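Local coordinates for protein putative endo-1,4-beta-xylanase (Bacteroides thetaiotaomicron VPI-5482, PDB 5MSX) that probably hydrolyses O-glycosidic bonds as a family 43 glycoside hydrolase, probably releasing arabinose units during the breakdown of plant pectin, at residues Y107-N111 with G112-P116; E134-P138 with F139-T143. One frame throughout, in Å; residues are numbered along the deposited sequence.

Overall arrangement
Contact 1 is a tight beta hairpin, residues 107-116, and contact 2 is the irregular loop of residues 134-143 that follows later in the chain; their centres lie about 9 Å apart, both within the family 43 glycoside hydrolase region. Tyr115 joins them: its OH lies 3.0 Å from Thr140 N, probably hydrogen-bonded to it, and its CD2 packs 3.4 Å from Ser142 O. Contact 1 reaches toward the predicted catalytic centre, for the side chain of Thr109 comes about 5 Å from that of Asp154, predicted to tune the acid, and about 8 Å from a calcium ion. Contact 2 lies farther out, at the surface and away from the annotated sites.

Contact 1 of 2, residues Y107-N111 with G112-P116; sequences YPTIN and GYMYP
The ring of Tyr115 lies across Ile110 at about a right angle, its CD1 3.8 Å from Ile110 CB, while the ring edge at CE1 approaches Ile110 O (3.5 Å) in the ring plane. With CG beside its own backbone N (chi1 -64°), the ring runs back along the hairpin toward the turn. There Tyr115 OH donates to a water 2.7 Å away, which in turn donates to Ile110 O, and Thr140 N is a further partner of the hydroxyl. A phenylalanine here would probably keep the packing on Ile110 but leave that water and Thr140 N without their hydroxyl partner.

The type I' turn from Ile110 to Tyr113 suits Asn111 and Gly112: asparagine tolerates the left-handed backbone, its OD1 accepting from Lys90 N and its ND2 donating to Glu89 OE1, whereas any CB on Gly112 would strike Asn111 O. Ile110 and Tyr113 close the turn, Ile110 N hydrogen-bonded to Tyr113 O at 2.7 Å; farther from it, Tyr115 N is hydrogen-bonded to Pro108 O (3.1 Å). On the other face, Thr109 OG1 accepts from Asp154 N. Ile110 O, gripped by Tyr113 N and the water, shows strand pairing and solvent sharing one carbonyl in a largely buried hairpin.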
ATOM      1  N   TYR C 107      -7.246 -13.845  -4.429  1.00 20.15           N
ATOM      2  CA  TYR C 107      -6.363 -14.936  -4.058  1.00 19.96           C
ATOM      3  C   TYR C 107      -6.966 -16.325  -4.431  1.00 20.86           C
ATOM      4  O   TYR C 107      -7.444 -17.066  -3.565  1.00 20.39           O
ATOM      5  CB  TYR C 107      -6.026 -14.845  -2.588  1.00 19.64           C
ATOM      6  CG  TYR C 107      -5.482 -13.493  -2.160  1.00 20.87           C
ATOM      7  CD1 TYR C 107      -6.332 -12.415  -1.955  1.00 20.97           C
ATOM      8  CD2 TYR C 107      -4.115 -13.286  -1.972  1.00 21.85           C
ATOM      9  CE1 TYR C 107      -5.853 -11.175  -1.568  1.00 21.67           C
ATOM     10  CE2 TYR C 107      -3.620 -12.042  -1.571  1.00 21.62           C
ATOM     11  CZ  TYR C 107      -4.506 -10.994  -1.369  1.00 21.91           C
ATOM     12  OH  TYR C 107      -4.085  -9.754  -0.988  1.00 22.50           O
ATOM     13  N   PRO C 108      -6.931 -16.673  -5.725  1.00 21.57           N
ATOM     14  CA  PRO C 108      -7.513 -17.946  -6.164  1.00 21.17           C
ATOM     15  C   PRO C 108      -6.569 -19.126  -6.042  1.00 22.78           C
ATOM     16  O   PRO C 108      -5.373 -18.963  -5.745  1.00 22.69           O
ATOM     17  CB  PRO C 108      -7.905 -17.653  -7.603  1.00 21.57           C
ATOM     18  CG  PRO C 108      -6.866 -16.690  -8.058  1.00 22.08           C
ATOM     19  CD  PRO C 108      -6.592 -15.811  -6.875  1.00 21.58           C
ATOM     20  N   THR C 109      -7.122 -20.330  -6.207  1.00 23.54           N
ATOM     21  CA  THR C 109      -6.334 -21.558  -6.168  1.00 23.02           C
ATOM     22  C   THR C 109      -6.194 -22.069  -7.596  1.00 23.74           C
ATOM     23  O   THR C 109      -7.166 -22.508  -8.199  1.00 23.72           O
ATOM     24  CB  THR C 109      -6.961 -22.569  -5.229  1.00 22.77           C
ATOM     25  OG1 THR C 109      -6.975 -21.998  -3.921  1.00 21.19           O
ATOM     26  CG2 THR C 109      -6.186 -23.894  -5.190  1.00 22.02           C
ATOM     27  N   ILE C 110      -4.980 -21.949  -8.143  1.00 24.74           N
ATOM     28  CA  ILE C 110      -4.752 -22.175  -9.581  1.00 25.73           C
ATOM     29  C   ILE C 110      -3.865 -23.400  -9.724  1.00 24.54           C
ATOM     30  O   ILE C 110      -2.774 -23.469  -9.142  1.00 25.58           O
ATOM     31  CB  ILE C 110      -4.195 -20.921 -10.284  1.00 26.06           C
ATOM     32  CG1 ILE C 110      -5.075 -19.704  -9.951  1.00 25.85           C
ATOM     33  CG2 ILE C 110      -4.151 -21.117 -11.798  1.00 27.32           C
ATOM     34  CD1 ILE C 110      -4.809 -18.431 -10.750  1.00 25.21           C
ATOM     35  N   ASN C 111      -4.396 -24.398 -10.435  1.00 24.86           N
ATOM     36  CA  ASN C 111      -3.791 -25.738 -10.539  1.00 24.63           C
ATOM     37  C   ASN C 111      -3.374 -26.281  -9.193  1.00 25.10           C
ATOM     38  O   ASN C 111      -2.272 -26.779  -9.041  1.00 25.29           O
ATOM     39  CB  ASN C 111      -2.630 -25.726 -11.545  1.00 26.10           C
ATOM     40  CG  ASN C 111      -3.078 -25.259 -12.911  1.00 26.18           C
ATOM     41  OD1 ASN C 111      -4.137 -25.649 -13.395  1.00 27.49           O
ATOM     42  ND2 ASN C 111      -2.305 -24.396 -13.525  1.00 28.09           N
ATOM     43  N   GLY C 112      -4.267 -26.158  -8.204  1.00 23.62           N
ATOM     44  CA  GLY C 112      -4.016 -26.649  -6.838  1.00 22.72           C
ATOM     45  C   GLY C 112      -3.309 -25.738  -5.839  1.00 21.22           C
ATOM     46  O   GLY C 112      -3.110 -26.123  -4.675  1.00 21.48           O
ATOM     47  N   TYR C 113      -2.922 -24.533  -6.250  1.00 22.60           N
ATOM     48  CA  TYR C 113      -2.060 -23.691  -5.398  1.00 23.04           C
ATOM     49  C   TYR C 113      -2.529 -22.246  -5.367  1.00 21.68           C
ATOM     50  O   TYR C 113      -2.988 -21.721  -6.366  1.00 20.11           O
ATOM     51  CB  TYR C 113      -0.580 -23.774  -5.849  1.00 24.05           C
ATOM     52  CG  TYR C 113       0.035 -25.124  -5.595  1.00 25.77           C
ATOM     53  CD1 TYR C 113      -0.094 -26.151  -6.511  1.00 28.01           C
ATOM     54  CD2 TYR C 113       0.733 -25.377  -4.428  1.00 27.10           C
ATOM     55  CE1 TYR C 113       0.471 -27.398  -6.267  1.00 30.50           C
ATOM     56  CE2 TYR C 113       1.301 -26.609  -4.183  1.00 28.62           C
ATOM     57  CZ  TYR C 113       1.158 -27.611  -5.106  1.00 30.78           C
ATOM     58  OH  TYR C 113       1.698 -28.834  -4.836  1.00 36.71           O
ATOM     59  N   MET C 114      -2.400 -21.615  -4.201  1.00 21.95           N
ATOM     60  CA  MET C 114      -2.848 -20.239  -4.034  1.00 22.39           C
ATOM     61  C   MET C 114      -1.833 -19.254  -4.618  1.00 23.71           C
ATOM     62  O   MET C 114      -0.637 -19.429  -4.386  1.00 24.87           O
ATOM     63  CB  MET C 114      -3.066 -19.950  -2.561  1.00 21.61           C
ATOM     64  CG  MET C 114      -4.211 -20.787  -1.983  1.00 21.06           C
ATOM     65  SD  MET C 114      -4.431 -20.535  -0.228  1.00 20.97           S
ATOM     66  CE  MET C 114      -2.806 -20.936   0.442  1.00 22.75           C
ATOM     67  N   TYR C 115      -2.340 -18.245  -5.330  1.00 24.56           N
ATOM     68  CA  TYR C 115      -1.578 -17.115  -5.869  1.00 27.40           C
ATOM     69  C   TYR C 115      -2.255 -15.778  -5.559  1.00 27.09           C
ATOM     70  O   TYR C 115      -3.474 -15.666  -5.675  1.00 24.40           O
ATOM     71  CB  TYR C 115      -1.489 -17.183  -7.394  1.00 29.75           C
ATOM     72  CG  TYR C 115      -0.747 -18.379  -7.899  1.00 32.71           C
ATOM     73  CD1 TYR C 115      -1.383 -19.614  -8.014  1.00 30.46           C
ATOM     74  CD2 TYR C 115       0.604 -18.277  -8.279  1.00 33.73           C
ATOM     75  CE1 TYR C 115      -0.690 -20.728  -8.458  1.00 33.67           C
ATOM     76  CE2 TYR C 115       1.299 -19.370  -8.751  1.00 34.05           C
ATOM     77  CZ  TYR C 115       0.665 -20.602  -8.835  1.00 35.71           C
ATOM     78  OH  TYR C 115       1.367 -21.700  -9.287  1.00 33.14           O
ATOM     79  N   PRO C 116      -1.452 -14.745  -5.240  1.00 27.75           N
ATOM     80  CA  PRO C 116      -1.958 -13.372  -5.197  1.00 27.16           C
ATOM     81  C   PRO C 116      -2.030 -12.726  -6.573  1.00 27.43           C
ATOM     82  O   PRO C 116      -1.083 -12.808  -7.353  1.00 29.91           O
ATOM     83  CB  PRO C 116      -0.932 -12.663  -4.319  1.00 29.44           C
ATOM     84  CG  PRO C 116       0.352 -13.390  -4.569  1.00 29.04           C
ATOM     85  CD  PRO C 116      -0.022 -14.816  -4.870  1.00 28.56           C
TER
HETATM   86  O   HOH W   1      -6.931 -25.107  -8.994  1.00 23.97           O
HETATM   87  O   HOH W   2      -0.125 -23.897  -9.587  1.00 26.73           O

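Contact 2 of 2, residues E134-P138 with F139-T143; sequences EFYKP and FTPST
The backbone doubles back through the cis peptide bond before Pro138, bringing the CA atoms of Phe135 and Thr140 to 6.3 Å, without a hydrogen bond between the two arms. Side chains fill the space instead. Tyr136 CG sits between its own N and carbonyl carbon (chi1 56°), which swings the ring over the opposite arm. Thr140 meets one ring face, its OG1 standing 3.7 Å above the plane over the centre; threonine fits this place, its branching at CB letting OG1 lie over the ring while CG2 comes 3.9 Å from Glu134 O. Farther along the ring, Tyr136 OH lies 3.1 Å from Pro141 CD, and CE1 lies 3.6 Å from Phe139 O, so the tyrosine spans three successive residues of the other arm. At the bend, Pro138 CG packs against Phe139 CD2 at 4.1 Å, the two side chains crossing at a slant. Proline suits this corner because it readily accepts a cis peptide.

After this, Thr140 to Thr143 form a type I turn with a weak backbone hydrogen bond from Thr143 N to Thr140 O (3.4 Å). Along the chain the loop follows strand 127-128 and precedes strand 156-159. Its Phe135 and Phe139 rings rest on strand 113-119, Phe135 meeting Tyr115 edge-to-face and Phe139 meeting Tyr113 with the ring planes about 50° apart; Phe135 and Ser142 also touch Leu128 of strand 127-128.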
ATOM      1  N   GLU C 134       2.417 -15.619 -15.609  1.00 36.76           N
ATOM      2  CA  GLU C 134       2.227 -16.860 -16.372  1.00 39.33           C
ATOM      3  C   GLU C 134       2.211 -18.064 -15.457  1.00 38.57           C
ATOM      4  O   GLU C 134       2.740 -18.006 -14.341  1.00 43.08           O
ATOM      5  CB  GLU C 134       3.332 -17.028 -17.416  1.00 41.38           C
ATOM      6  CG  GLU C 134       4.726 -17.002 -16.835  1.00 46.04           C
ATOM      7  CD  GLU C 134       5.795 -17.306 -17.870  1.00 52.96           C
ATOM      8  OE1 GLU C 134       5.849 -16.606 -18.909  1.00 52.93           O
ATOM      9  OE2 GLU C 134       6.592 -18.242 -17.631  1.00 58.25           O
ATOM     10  N   PHE C 135       1.629 -19.158 -15.955  1.00 35.36           N
ATOM     11  CA  PHE C 135       1.439 -20.373 -15.169  1.00 34.68           C
ATOM     12  C   PHE C 135       2.059 -21.576 -15.837  1.00 34.82           C
ATOM     13  O   PHE C 135       2.058 -21.673 -17.046  1.00 37.32           O
ATOM     14  CB  PHE C 135      -0.061 -20.639 -14.936  1.00 32.16           C
ATOM     15  CG  PHE C 135      -0.714 -19.579 -14.104  1.00 29.53           C
ATOM     16  CD1 PHE C 135      -0.584 -19.593 -12.716  1.00 29.76           C
ATOM     17  CD2 PHE C 135      -1.408 -18.547 -14.696  1.00 28.51           C
ATOM     18  CE1 PHE C 135      -1.173 -18.603 -11.938  1.00 29.02           C
ATOM     19  CE2 PHE C 135      -1.983 -17.540 -13.922  1.00 28.43           C
ATOM     20  CZ  PHE C 135      -1.860 -17.577 -12.541  1.00 27.85           C
ATOM     21  N   TYR C 136       2.580 -22.476 -15.013  1.00 35.76           N
ATOM     22  CA  TYR C 136       3.024 -23.787 -15.437  1.00 36.40           C
ATOM     23  C   TYR C 136       2.950 -24.649 -14.194  1.00 37.37           C
ATOM     24  O   TYR C 136       2.933 -24.119 -13.090  1.00 35.94           O
ATOM     25  CB  TYR C 136       4.456 -23.730 -15.991  1.00 36.50           C
ATOM     26  CG  TYR C 136       5.515 -23.143 -15.067  1.00 33.93           C
ATOM     27  CD1 TYR C 136       6.093 -23.909 -14.068  1.00 35.74           C
ATOM     28  CD2 TYR C 136       5.973 -21.834 -15.236  1.00 36.21           C
ATOM     29  CE1 TYR C 136       7.077 -23.395 -13.245  1.00 35.14           C
ATOM     30  CE2 TYR C 136       6.964 -21.305 -14.415  1.00 35.13           C
ATOM     31  CZ  TYR C 136       7.506 -22.095 -13.425  1.00 36.93           C
ATOM     32  OH  TYR C 136       8.483 -21.596 -12.593  1.00 40.81           O
ATOM     33  N   LYS C 137       2.937 -25.966 -14.371  1.00 36.73           N
ATOM     34  CA  LYS C 137       2.704 -26.902 -13.278  1.00 38.25           C
ATOM     35  C   LYS C 137       4.009 -27.429 -12.698  1.00 38.61           C
ATOM     36  O   LYS C 137       5.000 -27.421 -13.397  1.00 39.13           O
ATOM     37  CB  LYS C 137       1.878 -28.064 -13.791  1.00 41.82           C
ATOM     38  CG  LYS C 137       0.547 -27.632 -14.367  1.00 42.30           C
ATOM     39  CD  LYS C 137      -0.231 -28.854 -14.779  1.00 43.31           C
ATOM     40  CE  LYS C 137      -1.606 -28.487 -15.289  1.00 43.32           C
ATOM     41  NZ  LYS C 137      -2.353 -29.758 -15.456  1.00 44.72           N
ATOM     42  N   PRO C 138       4.032 -27.901 -11.448  1.00 38.38           N
ATOM     43  CA  PRO C 138       2.871 -27.938 -10.544  1.00 40.70           C
ATOM     44  C   PRO C 138       2.548 -26.559  -9.957  1.00 42.97           C
ATOM     45  O   PRO C 138       1.365 -26.231  -9.800  1.00 43.12           O
ATOM     46  CB  PRO C 138       3.293 -28.929  -9.453  1.00 39.78           C
ATOM     47  CG  PRO C 138       4.791 -28.917  -9.466  1.00 41.90           C
ATOM     48  CD  PRO C 138       5.256 -28.408 -10.809  1.00 39.20           C
ATOM     49  N   PHE C 139       3.583 -25.764  -9.660  1.00 43.58           N
ATOM     50  CA  PHE C 139       3.409 -24.371  -9.266  1.00 41.47           C
ATOM     51  C   PHE C 139       4.556 -23.453  -9.735  1.00 44.13           C
ATOM     52  O   PHE C 139       5.649 -23.915 -10.034  1.00 45.04           O
ATOM     53  CB  PHE C 139       3.225 -24.280  -7.753  1.00 36.59           C
ATOM     54  CG  PHE C 139       4.344 -24.891  -6.960  1.00 36.45           C
ATOM     55  CD1 PHE C 139       5.499 -24.156  -6.673  1.00 35.77           C
ATOM     56  CD2 PHE C 139       4.249 -26.197  -6.485  1.00 35.35           C
ATOM     57  CE1 PHE C 139       6.531 -24.711  -5.930  1.00 33.88           C
ATOM     58  CE2 PHE C 139       5.282 -26.764  -5.745  1.00 36.71           C
ATOM     59  CZ  PHE C 139       6.426 -26.017  -5.467  1.00 36.51           C
ATOM     60  N   THR C 140       4.255 -22.159  -9.776  1.00 42.29           N
ATOM     61  CA  THR C 140       5.160 -21.071 -10.170  1.00 46.37           C
ATOM     62  C   THR C 140       5.788 -20.498  -8.875  1.00 48.64           C
ATOM     63  O   THR C 140       5.256 -20.719  -7.774  1.00 48.29           O
ATOM     64  CB  THR C 140       4.331 -20.041 -10.987  1.00 48.58           C
ATOM     65  OG1 THR C 140       3.962 -20.643 -12.234  1.00 54.44           O
ATOM     66  CG2 THR C 140       5.014 -18.747 -11.297  1.00 49.07           C
ATOM     67  N   PRO C 141       6.962 -19.829  -8.977  1.00 48.98           N
ATOM     68  CA  PRO C 141       7.505 -19.144  -7.785  1.00 45.05           C
ATOM     69  C   PRO C 141       6.612 -18.017  -7.233  1.00 39.53           C
ATOM     70  O   PRO C 141       6.822 -17.585  -6.113  1.00 42.39           O
ATOM     71  CB  PRO C 141       8.841 -18.570  -8.287  1.00 45.12           C
ATOM     72  CG  PRO C 141       9.237 -19.475  -9.405  1.00 47.27           C
ATOM     73  CD  PRO C 141       7.956 -19.879 -10.070  1.00 47.18           C
ATOM     74  N   SER C 142       5.686 -17.527  -8.054  1.00 36.14           N
ATOM     75  CA  SER C 142       4.598 -16.619  -7.705  1.00 35.02           C
ATOM     76  C   SER C 142       3.524 -17.053  -6.682  1.00 34.03           C
ATOM     77  O   SER C 142       2.581 -16.281  -6.441  1.00 33.08           O
ATOM     78  CB  SER C 142       3.840 -16.275  -8.977  1.00 34.25           C
ATOM     79  OG  SER C 142       4.671 -15.604  -9.885  1.00 41.37           O
ATOM     80  N   THR C 143       3.627 -18.246  -6.100  1.00 32.45           N
ATOM     81  CA  THR C 143       2.635 -18.693  -5.127  1.00 31.97           C
ATOM     82  C   THR C 143       2.575 -17.775  -3.890  1.00 33.93           C
ATOM     83  O   THR C 143       3.588 -17.165  -3.493  1.00 31.94           O
ATOM     84  CB  THR C 143       2.916 -20.114  -4.611  1.00 31.97           C
ATOM     85  OG1 THR C 143       4.261 -20.180  -4.146  1.00 31.53           O
ATOM     86  CG2 THR C 143       2.668 -21.178  -5.684  1.00 31.43           C
TER